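Local coordinates for protein uncharacterized HTH-type transcriptional regulator YybR (Bacillus subtilis, PDB 4A5N) that probably binds DNA as a redox-sensing transcriptional activator of the MarR/DUF24 (HxlR) winged helix-turn-helix type, at residues G25-I30 and C49-Q54; H34-K39 and F89-E94; G68-E73 and V82-T87. The protein carries 1 engineered substitution. One frame throughout, in Å; residues are numbered along the deposited sequence.

Contact 1. Residues G25-I30 and C49-Q54; sequences GKWKGI and CPSITQ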
loop_
_atom_site.group_PDB
_atom_site.type_symbol
_atom_site.label_atom_id
_atom_site.label_comp_id
_atom_site.label_asym_id
_atom_site.label_seq_id
_atom_site.Cartn_x
_atom_site.Cartn_y
_atom_site.Cartn_z
ATOM N N GLY B 25 -5.415 -0.920 1.444
ATOM C CA GLY B 25 -6.561 -1.052 2.336
ATOM C C GLY B 25 -6.290 -2.207 3.290
ATOM O O GLY B 25 -5.210 -2.787 3.268
ATOM N N LYS B 26 -7.247 -2.542 4.145
ATOM C CA LYS B 26 -6.968 -3.500 5.206
ATOM C C LYS B 26 -6.888 -4.999 4.820
ATOM O O LYS B 26 -6.270 -5.795 5.540
ATOM C CB LYS B 26 -7.967 -3.285 6.358
ATOM C CG LYS B 26 -7.738 -4.245 7.497
ATOM C CD LYS B 26 -8.371 -3.764 8.799
ATOM C CE LYS B 26 -7.742 -4.485 9.972
ATOM N NZ LYS B 26 -7.891 -3.668 11.209
ATOM N N TRP B 27 -7.451 -5.375 3.671
ATOM C CA TRP B 27 -7.723 -6.765 3.377
ATOM C C TRP B 27 -7.140 -7.272 2.091
ATOM O O TRP B 27 -6.859 -8.442 1.975
ATOM C CB TRP B 27 -9.222 -6.963 3.296
ATOM C CG TRP B 27 -9.996 -6.421 4.469
ATOM C CD1 TRP B 27 -10.800 -5.299 4.501
ATOM C CD2 TRP B 27 -10.057 -6.984 5.810
ATOM N NE1 TRP B 27 -11.364 -5.134 5.754
ATOM C CE2 TRP B 27 -10.949 -6.120 6.583
ATOM C CE3 TRP B 27 -9.486 -8.084 6.429
ATOM C CZ2 TRP B 27 -11.225 -6.360 7.909
ATOM C CZ3 TRP B 27 -9.786 -8.326 7.766
ATOM C CH2 TRP B 27 -10.630 -7.479 8.489
ATOM N N LYS B 28 -6.993 -6.431 1.095
ATOM C CA LYS B 28 -6.659 -6.981 -0.234
ATOM C C LYS B 28 -5.305 -7.667 -0.258
ATOM O O LYS B 28 -5.112 -8.649 -0.980
ATOM C CB LYS B 28 -6.756 -5.894 -1.304
ATOM C CG LYS B 28 -8.175 -5.559 -1.752
ATOM C CD LYS B 28 -8.210 -4.296 -2.578
ATOM C CE LYS B 28 -9.604 -3.784 -2.792
ATOM N NZ LYS B 28 -9.557 -2.641 -3.722
ATOM N N GLY B 29 -4.330 -7.117 0.454
ATOM C CA GLY B 29 -2.993 -7.717 0.520
ATOM C C GLY B 29 -2.988 -9.149 1.025
ATOM O O GLY B 29 -2.275 -10.013 0.496
ATOM N N ILE B 30 -3.774 -9.385 2.080
ATOM C CA ILE B 30 -3.912 -10.691 2.694
ATOM C C ILE B 30 -4.580 -11.634 1.715
ATOM O O ILE B 30 -4.089 -12.742 1.500
ATOM C CB ILE B 30 -4.800 -10.631 3.973
ATOM C CG1 ILE B 30 -4.182 -9.753 5.050
ATOM C CG2 ILE B 30 -5.032 -12.023 4.583
ATOM C CD1 ILE B 30 -5.136 -9.447 6.191
ATOM N N CYS B 49 -9.130 -14.802 7.603
ATOM C CA CYS B 49 -9.377 -13.519 8.299
ATOM C C CYS B 49 -10.635 -13.624 9.106
ATOM O O CYS B 49 -11.678 -13.235 8.601
ATOM C CB CYS B 49 -9.566 -12.341 7.327
ATOM S SG CYS B 49 -8.498 -12.246 5.879
ATOM N N PRO B 50 -10.557 -14.144 10.353
ATOM C CA PRO B 50 -11.779 -14.255 11.154
ATOM C C PRO B 50 -12.440 -12.930 11.546
ATOM O O PRO B 50 -13.613 -12.926 11.818
ATOM C CB PRO B 50 -11.327 -15.022 12.423
ATOM C CG PRO B 50 -9.844 -14.929 12.417
ATOM C CD PRO B 50 -9.437 -14.853 10.980
ATOM N N SER B 51 -11.729 -11.810 11.537
ATOM C CA SER B 51 -12.411 -10.545 11.777
ATOM C C SER B 51 -13.068 -9.913 10.523
ATOM O O SER B 51 -13.811 -8.949 10.681
ATOM C CB SER B 51 -11.484 -9.544 12.487
ATOM O OG SER B 51 -10.367 -9.214 11.681
ATOM N N ILE B 52 -12.832 -10.414 9.297
ATOM C CA ILE B 52 -13.549 -9.842 8.120
ATOM C C ILE B 52 -15.032 -10.264 8.250
ATOM O O ILE B 52 -15.348 -11.340 8.828
ATOM C CB ILE B 52 -12.836 -10.134 6.730
ATOM C CG1 ILE B 52 -13.210 -9.072 5.677
ATOM C CG2 ILE B 52 -13.172 -11.503 6.185
ATOM C CD1 ILE B 52 -12.478 -9.197 4.327
ATOM N N THR B 53 -15.958 -9.380 7.860
ATOM C CA THR B 53 -17.383 -9.746 7.816
ATOM C C THR B 53 -17.596 -10.298 6.427
ATOM O O THR B 53 -16.828 -9.989 5.535
ATOM C CB THR B 53 -18.365 -8.566 8.031
ATOM O OG1 THR B 53 -18.404 -7.745 6.858
ATOM C CG2 THR B 53 -18.006 -7.719 9.275
ATOM N N GLN B 54 -18.632 -11.104 6.238
ATOM C CA GLN B 54 -18.876 -11.719 4.922
ATOM C C GLN B 54 -19.200 -10.675 3.819
ATOM O O GLN B 54 -18.731 -10.807 2.681
ATOM C CB GLN B 54 -19.957 -12.790 5.029
ATOM C CG GLN B 54 -19.575 -13.959 5.919
ATOM C CD GLN B 54 -20.630 -15.042 5.898
ATOM O OE1 GLN B 54 -20.918 -15.595 4.841
ATOM N NE2 GLN B 54 -21.219 -15.348 7.062
#

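Contact 2. Residues H34-K39 and F89-E94; sequences HMIDGK and FGRTLE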
loop_
_atom_site.group_PDB
_atom_site.type_symbol
_atom_site.label_atom_id
_atom_site.label_comp_id
_atom_site.label_asym_id
_atom_site.label_seq_id
_atom_site.Cartn_x
_atom_site.Cartn_y
_atom_site.Cartn_z
ATOM N N HIS B 34 -2.772 -15.032 -0.190
ATOM C CA HIS B 34 -3.271 -16.379 -0.016
ATOM C C HIS B 34 -3.709 -17.020 -1.324
ATOM O O HIS B 34 -3.840 -18.225 -1.411
ATOM C CB HIS B 34 -4.330 -16.396 1.088
ATOM C CG HIS B 34 -3.723 -16.293 2.496
ATOM N ND1 HIS B 34 -3.380 -17.389 3.224
ATOM C CD2 HIS B 34 -3.380 -15.182 3.285
ATOM C CE1 HIS B 34 -2.824 -16.997 4.384
ATOM N NE2 HIS B 34 -2.825 -15.652 4.422
ATOM N N MET B 35 -3.845 -16.229 -2.371
ATOM C CA MET B 35 -4.076 -16.811 -3.692
ATOM C C MET B 35 -2.796 -17.080 -4.462
ATOM O O MET B 35 -2.865 -17.681 -5.545
ATOM C CB MET B 35 -5.004 -15.958 -4.527
ATOM C CG MET B 35 -6.468 -16.023 -4.093
ATOM S SD MET B 35 -7.586 -14.922 -5.007
ATOM C CE MET B 35 -7.370 -13.405 -4.060
ATOM N N ILE B 36 -1.649 -16.658 -3.934
ATOM C CA ILE B 36 -0.365 -16.859 -4.636
ATOM C C ILE B 36 -0.128 -18.363 -4.891
ATOM O O ILE B 36 0.302 -18.761 -5.982
ATOM C CB ILE B 36 0.811 -16.222 -3.850
ATOM C CG1 ILE B 36 0.798 -14.691 -3.935
ATOM C CG2 ILE B 36 2.160 -16.739 -4.340
ATOM C CD1 ILE B 36 1.926 -14.043 -3.185
ATOM N N ASP B 37 -0.452 -19.211 -3.926
ATOM C CA ASP B 37 -0.242 -20.652 -4.085
ATOM C C ASP B 37 -1.397 -21.425 -4.706
ATOM O O ASP B 37 -1.351 -22.647 -4.717
ATOM C CB ASP B 37 0.186 -21.319 -2.749
ATOM C CG ASP B 37 -0.921 -21.355 -1.675
ATOM O OD1 ASP B 37 -2.026 -20.787 -1.819
ATOM O OD2 ASP B 37 -0.651 -21.986 -0.633
ATOM N N GLY B 38 -2.408 -20.709 -5.211
ATOM C CA GLY B 38 -3.570 -21.296 -5.902
ATOM C C GLY B 38 -4.932 -20.815 -5.415
ATOM O O GLY B 38 -5.032 -20.108 -4.416
ATOM N N LYS B 39 -5.979 -21.255 -6.112
ATOM C CA LYS B 39 -7.348 -20.735 -5.967
ATOM C C LYS B 39 -7.897 -21.033 -4.575
ATOM O O LYS B 39 -7.465 -22.013 -3.956
ATOM C CB LYS B 39 -8.242 -21.322 -7.092
ATOM C CG LYS B 39 -8.877 -22.694 -6.838
ATOM C CD LYS B 39 -7.932 -23.862 -7.064
ATOM C CE LYS B 39 -8.604 -25.223 -6.818
ATOM N NZ LYS B 39 -9.499 -25.724 -7.902
ATOM N N PHE B 89 -2.637 -10.946 -15.015
ATOM C CA PHE B 89 -2.409 -9.549 -14.735
ATOM C C PHE B 89 -2.176 -9.363 -13.219
ATOM O O PHE B 89 -1.207 -8.736 -12.765
ATOM C CB PHE B 89 -3.635 -8.773 -15.165
ATOM C CG PHE B 89 -3.515 -7.302 -14.975
ATOM C CD1 PHE B 89 -2.435 -6.595 -15.505
ATOM C CD2 PHE B 89 -4.483 -6.601 -14.267
ATOM C CE1 PHE B 89 -2.325 -5.221 -15.329
ATOM C CE2 PHE B 89 -4.378 -5.226 -14.104
ATOM C CZ PHE B 89 -3.308 -4.533 -14.632
ATOM N N GLY B 90 -3.058 -9.957 -12.440
ATOM C CA GLY B 90 -2.859 -10.038 -10.982
ATOM C C GLY B 90 -1.467 -10.460 -10.510
ATOM O O GLY B 90 -0.910 -9.848 -9.599
ATOM N N ARG B 91 -0.941 -11.540 -11.087
ATOM C CA ARG B 91 0.364 -12.094 -10.764
ATOM C C ARG B 91 1.499 -11.099 -10.991
ATOM O O ARG B 91 2.564 -11.270 -10.405
ATOM C CB ARG B 91 0.651 -13.347 -11.612
ATOM C CG ARG B 91 -0.268 -14.532 -11.388
ATOM C CD ARG B 91 0.386 -15.538 -10.479
ATOM N NE ARG B 91 -0.475 -16.664 -10.102
ATOM C CZ ARG B 91 -0.271 -17.363 -8.990
ATOM N NH1 ARG B 91 0.777 -17.076 -8.222
ATOM N NH2 ARG B 91 -1.049 -18.369 -8.669
ATOM N N THR B 92 1.296 -10.076 -11.828
ATOM C CA THR B 92 2.329 -9.023 -12.009
ATOM C C THR B 92 2.548 -8.177 -10.757
ATOM O O THR B 92 3.604 -7.565 -10.631
ATOM C CB THR B 92 2.101 -8.082 -13.236
ATOM O OG1 THR B 92 1.029 -7.180 -12.987
ATOM C CG2 THR B 92 1.822 -8.908 -14.472
ATOM N N LEU B 93 1.574 -8.175 -9.840
ATOM C CA LEU B 93 1.750 -7.542 -8.534
ATOM C C LEU B 93 2.378 -8.448 -7.504
ATOM O O LEU B 93 2.710 -7.993 -6.418
ATOM C CB LEU B 93 0.391 -7.105 -7.929
ATOM C CG LEU B 93 -0.298 -5.848 -8.393
ATOM C CD1 LEU B 93 -1.767 -5.859 -7.988
ATOM C CD2 LEU B 93 0.346 -4.566 -7.886
ATOM N N GLU B 94 2.600 -9.717 -7.829
ATOM C CA GLU B 94 3.188 -10.652 -6.852
ATOM C C GLU B 94 4.565 -10.245 -6.253
ATOM O O GLU B 94 4.764 -10.356 -5.022
ATOM C CB GLU B 94 3.118 -12.093 -7.390
ATOM C CG GLU B 94 3.944 -13.092 -6.607
ATOM C CD GLU B 94 3.736 -14.544 -7.083
ATOM O OE1 GLU B 94 2.776 -14.814 -7.851
ATOM O OE2 GLU B 94 4.547 -15.383 -6.649
#

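Contact 3. Residues G68-E73 and V82-T87; sequences GIVHRE and VEYSLT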
loop_
_atom_site.group_PDB
_atom_site.type_symbol
_atom_site.label_atom_id
_atom_site.label_comp_id
_atom_site.label_asym_id
_atom_site.label_seq_id
_atom_site.Cartn_x
_atom_site.Cartn_y
_atom_site.Cartn_z
ATOM N N GLY B 68 -9.450 -6.449 -12.493
ATOM C CA GLY B 68 -8.778 -7.469 -13.300
ATOM C C GLY B 68 -7.692 -8.290 -12.631
ATOM O O GLY B 68 -6.951 -8.992 -13.305
ATOM N N ILE B 69 -7.599 -8.203 -11.311
ATOM C CA ILE B 69 -6.566 -8.887 -10.500
ATOM C C ILE B 69 -6.963 -10.285 -10.044
ATOM O O ILE B 69 -6.118 -11.201 -9.894
ATOM C CB ILE B 69 -6.294 -8.062 -9.221
ATOM C CG1 ILE B 69 -6.031 -6.580 -9.564
ATOM C CG2 ILE B 69 -5.160 -8.679 -8.390
ATOM C CD1 ILE B 69 -4.863 -6.322 -10.500
ATOM N N VAL B 70 -8.259 -10.464 -9.881
ATOM C CA VAL B 70 -8.823 -11.722 -9.473
ATOM C C VAL B 70 -9.877 -12.223 -10.451
ATOM O O VAL B 70 -10.646 -11.444 -11.036
ATOM C CB VAL B 70 -9.390 -11.612 -8.042
ATOM C CG1 VAL B 70 -10.261 -12.819 -7.677
ATOM C CG2 VAL B 70 -8.236 -11.468 -7.066
ATOM N N HIS B 71 -9.851 -13.542 -10.662
ATOM C CA HIS B 71 -10.821 -14.249 -11.452
ATOM C C HIS B 71 -11.748 -14.953 -10.494
ATOM O O HIS B 71 -11.295 -15.587 -9.503
ATOM C CB HIS B 71 -10.142 -15.255 -12.409
ATOM C CG HIS B 71 -11.128 -16.092 -13.192
ATOM N ND1 HIS B 71 -11.789 -15.627 -14.282
ATOM C CD2 HIS B 71 -11.572 -17.383 -12.994
ATOM C CE1 HIS B 71 -12.608 -16.580 -14.752
ATOM N NE2 HIS B 71 -12.485 -17.658 -13.963
ATOM N N ARG B 72 -13.045 -14.794 -10.735
ATOM C CA ARG B 72 -14.083 -15.534 -9.988
ATOM C C ARG B 72 -14.753 -16.576 -10.911
ATOM O O ARG B 72 -15.534 -16.225 -11.817
ATOM C CB ARG B 72 -15.130 -14.556 -9.460
ATOM C CG ARG B 72 -16.224 -15.143 -8.580
ATOM C CD ARG B 72 -17.202 -14.051 -8.149
ATOM N NE ARG B 72 -18.094 -14.503 -7.072
ATOM C CZ ARG B 72 -19.340 -14.971 -7.223
ATOM N NH1 ARG B 72 -19.930 -15.029 -8.405
ATOM N NH2 ARG B 72 -20.014 -15.367 -6.150
ATOM N N GLU B 73 -14.434 -17.842 -10.664
ATOM C CA GLU B 73 -14.959 -18.956 -11.422
ATOM C C GLU B 73 -16.166 -19.538 -10.693
ATOM O O GLU B 73 -16.036 -20.009 -9.565
ATOM C CB GLU B 73 -13.873 -20.036 -11.581
ATOM C CG GLU B 73 -14.248 -21.213 -12.486
ATOM C CD GLU B 73 -14.462 -20.824 -13.955
ATOM O OE1 GLU B 73 -13.815 -19.880 -14.451
ATOM O OE2 GLU B 73 -15.284 -21.480 -14.627
ATOM N N VAL B 82 -17.747 -21.711 -5.952
ATOM C CA VAL B 82 -17.079 -20.488 -6.368
ATOM C C VAL B 82 -15.619 -20.458 -5.912
ATOM O O VAL B 82 -15.293 -20.670 -4.715
ATOM C CB VAL B 82 -17.827 -19.231 -5.950
ATOM C CG1 VAL B 82 -17.108 -18.000 -6.461
ATOM C CG2 VAL B 82 -19.237 -19.285 -6.513
ATOM N N GLU B 83 -14.756 -20.198 -6.888
ATOM C CA GLU B 83 -13.303 -20.157 -6.682
ATOM C C GLU B 83 -12.670 -18.862 -7.183
ATOM O O GLU B 83 -12.954 -18.422 -8.291
ATOM C CB GLU B 83 -12.659 -21.339 -7.401
ATOM C CG GLU B 83 -13.054 -22.669 -6.790
ATOM C CD GLU B 83 -12.504 -23.838 -7.546
ATOM O OE1 GLU B 83 -12.230 -23.702 -8.769
ATOM O OE2 GLU B 83 -12.324 -24.888 -6.900
ATOM N N TYR B 84 -11.839 -18.276 -6.333
ATOM C CA TYR B 84 -11.125 -17.023 -6.559
ATOM C C TYR B 84 -9.637 -17.315 -6.796
ATOM O O TYR B 84 -9.005 -18.045 -6.013
ATOM C CB TYR B 84 -11.267 -16.126 -5.334
ATOM C CG TYR B 84 -12.683 -15.776 -5.060
ATOM C CD1 TYR B 84 -13.273 -14.674 -5.664
ATOM C CD2 TYR B 84 -13.452 -16.556 -4.207
ATOM C CE1 TYR B 84 -14.604 -14.366 -5.430
ATOM C CE2 TYR B 84 -14.786 -16.248 -3.959
ATOM C CZ TYR B 84 -15.350 -15.150 -4.585
ATOM O OH TYR B 84 -16.664 -14.800 -4.353
ATOM N N SER B 85 -9.086 -16.728 -7.854
ATOM C CA SER B 85 -7.686 -16.922 -8.189
ATOM C C SER B 85 -7.100 -15.651 -8.720
ATOM O O SER B 85 -7.857 -14.700 -9.072
ATOM C CB SER B 85 -7.577 -18.016 -9.232
ATOM O OG SER B 85 -8.443 -17.764 -10.330
ATOM N N LEU B 86 -5.770 -15.621 -8.832
ATOM C CA LEU B 86 -5.101 -14.495 -9.429
ATOM C C LEU B 86 -5.146 -14.670 -10.936
ATOM O O LEU B 86 -4.951 -15.729 -11.456
ATOM C CB LEU B 86 -3.656 -14.360 -8.959
ATOM C CG LEU B 86 -3.353 -14.180 -7.485
ATOM C CD1 LEU B 86 -1.844 -14.071 -7.286
ATOM C CD2 LEU B 86 -4.093 -12.932 -6.973
ATOM N N THR B 87 -5.414 -13.596 -11.629
ATOM C CA THR B 87 -5.297 -13.563 -13.069
ATOM C C THR B 87 -3.808 -13.412 -13.386
ATOM O O THR B 87 -3.008 -13.043 -12.507
ATOM C CB THR B 87 -6.064 -12.354 -13.629
ATOM O OG1 THR B 87 -5.483 -11.136 -13.142
ATOM C CG2 THR B 87 -7.559 -12.423 -13.238
HETATM O O HOH W 1 -18.623 -16.079 -3.316
#

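Contact 1. Residues G25-I30 and C49-Q54
Trp27 lays its indole flat against Ile52, and this pairing lies at the centre of the contact. The ethyl arm of Ile52 does the covering: CG1 sits 3.7 Å from the centroid of the Trp27 six-membered ring and only 8° off its normal, a CH-pi arrangement, while CD1 reaches on toward the pyrrole side, 3.6 Å from Trp27 CD2. That course depends on chi1 of Ile52, -155°, which swings CG1 away from the backbone N and lets the two side chains slide past one another in opposite directions. On the opposite face, the aliphatic CG of Lys26 sits over the centre of the same six-membered ring, sandwiching it. Ser51 comes in at the rim instead, with OG near the ring plane and 3.6 Å from Trp27 CH2. Beside it, Cys49 CB approaches Trp27 CZ3 obliquely at 4.0 Å. The Cys49 sulfur turns back toward the other segment, where SG meets Ile30 CG2 at 3.7 Å; the structure is that of the reduced protein. A type I turn from Cys49 to Ile52, closed by Ile52 N to Cys49 O at 3.1 Å, gathers these side chains against the indole. Replacing Trp27, an alanine would probably open a gap between the start of helix 28-35 and the turn at 49-52 and leave the Ile52 ethyl arm without its flat partner. Trp27 occupies the N-cap position of helix 28-35, and Cys49 follows helix 42-48. The indole also rests on Met56 and Gln60 of helix 54-66, and Ile52 on Leu57, while Ile30 packs on Ile48 and on Ser14 of the second subunit.

Contact 2. Residues H34-K39 and F89-E94
The backbone carbonyl of Ile36 is held by the guanidinium of Arg91, which presents both terminal nitrogens to the one oxygen. The shorter bond runs from Arg91 NH1 to Ile36 O at 2.8 Å and arrives in the carbonyl plane, on a lone pair. Its companion, Arg91 NH2 to Ile36 O at 3.0 Å, comes from 45° above that plane and is the more bent of the two. Seen from the arginine, the oxygen lies close to the guanidinium plane, so the end-on grip restrains rotation of the group. Arg91 NH1 has a second task, a salt bridge to Glu94 OE1 at 3.0 Å, which meets the carboxylate oxygen on its syn side. Arg91 NH1 thus serves a carboxylate and a carbonyl together, which probably spreads the arginine's charge over both, and a bend at chi2 (-99°) lets its chain reach them. Glu94 also packs on Ile36, its OE2 lying 3.6 Å from Ile36 CG2, so the isoleucine methyl flanks the salt bridge. Within 34-39, Gly38 N bonds Met35 O at 3.1 Å, closing a type I turn; Asp37 OD1 and the carbonyls of His34 and Gly38 are all met by Lys40 NZ. In 89-94, Phe89 O accepts twice, from Thr92 N and from Thr92 OG1, the latter at 2.7 Å. The Thr92 hydroxyl is in turn bonded by Trp103 NE1 of the second subunit. The contact thereby ties the chain just beyond helix 28-35 to the junction of helices 88-91 and 94-115, at the end of one and the start of the other, with Met35 and Arg91 both leaning on Leu86 of strand 81-86 and Leu93 packing on Trp103 of the second subunit.

Contact 3. Residues G68-E73 and V82-T87
Arg72 sends CG to the side opposite its backbone N (chi1 -176°) and then runs straight out to NE, while Tyr84 turns its ring beside its own N (chi1 -61°); the two side chains thus lie alongside each other, pointing the same way. Arg72 CG passes 3.6 Å from Tyr84 CE1, and farther out Arg72 NE gives a hydrogen bond to Tyr84 OH at 3.1 Å, in the guanidinium plane, although that plane and the ring are 58° apart. A water bonded to Arg72 NH2 and, at 2.6 Å, to Tyr84 OH completes the cluster. Val82 CG1 covers one face of the guanidinium, off-centre. The backbones form an antiparallel hairpin, in which His71 with Ser85 and Glu73 with Glu83 are hydrogen-bonded pairs and Val70 with Leu86 and Arg72 with Tyr84 non-hydrogen-bonded ones. His71 N, for example, bonds Ser85 O at 2.8 Å. At the open end Thr87 OG1 gives a hydrogen bond to Gly68 O at 2.6 Å and Thr87 N one to Ile69 O; the same hydroxyl N-caps helix 88-91 at Gly90 N, while Gly68 ends helix 54-66 in a Schellman motif. Val70, Tyr84 and Leu86 pack toward the helices, on Leu64, Leu61 and Phe32 respectively. On the sheet face of His71 and Glu73, His71 NE2 donates to the anti lone pair of Glu73 OE1 at 2.6 Å. Glu83, on that face too, is bound by Lys39 and Tyr75. A carboxylate so near and so well aligned would probably favour a positively charged His71, and the polar network is likely to stiffen a hairpin that corresponds to the wing of a winged helix.

In the fold
Contacts 1 and 2 both use helix 28-35, from its start and from just past its end, and lie on opposite sides of the chain's centre, their own centres 16 Å apart. Their segments alternate along the chain. Contact 3, the hairpin of strands 70-75 and 81-86, is nested inside the loop that contact 2 closes; their centres are 9 Å apart, and they touch through the Lys39–Glu83 salt bridge and Phe89 against Gly68. Contact 1 closes before contact 3 opens and stays about 7 Å from it at the nearest atoms. Helix 28-35 thus links the turn before helix 54-66 to the wing, while contacts 1 and 2 also meet the second subunit, so the probable DNA-binding domain lies close to the dimer interface at both.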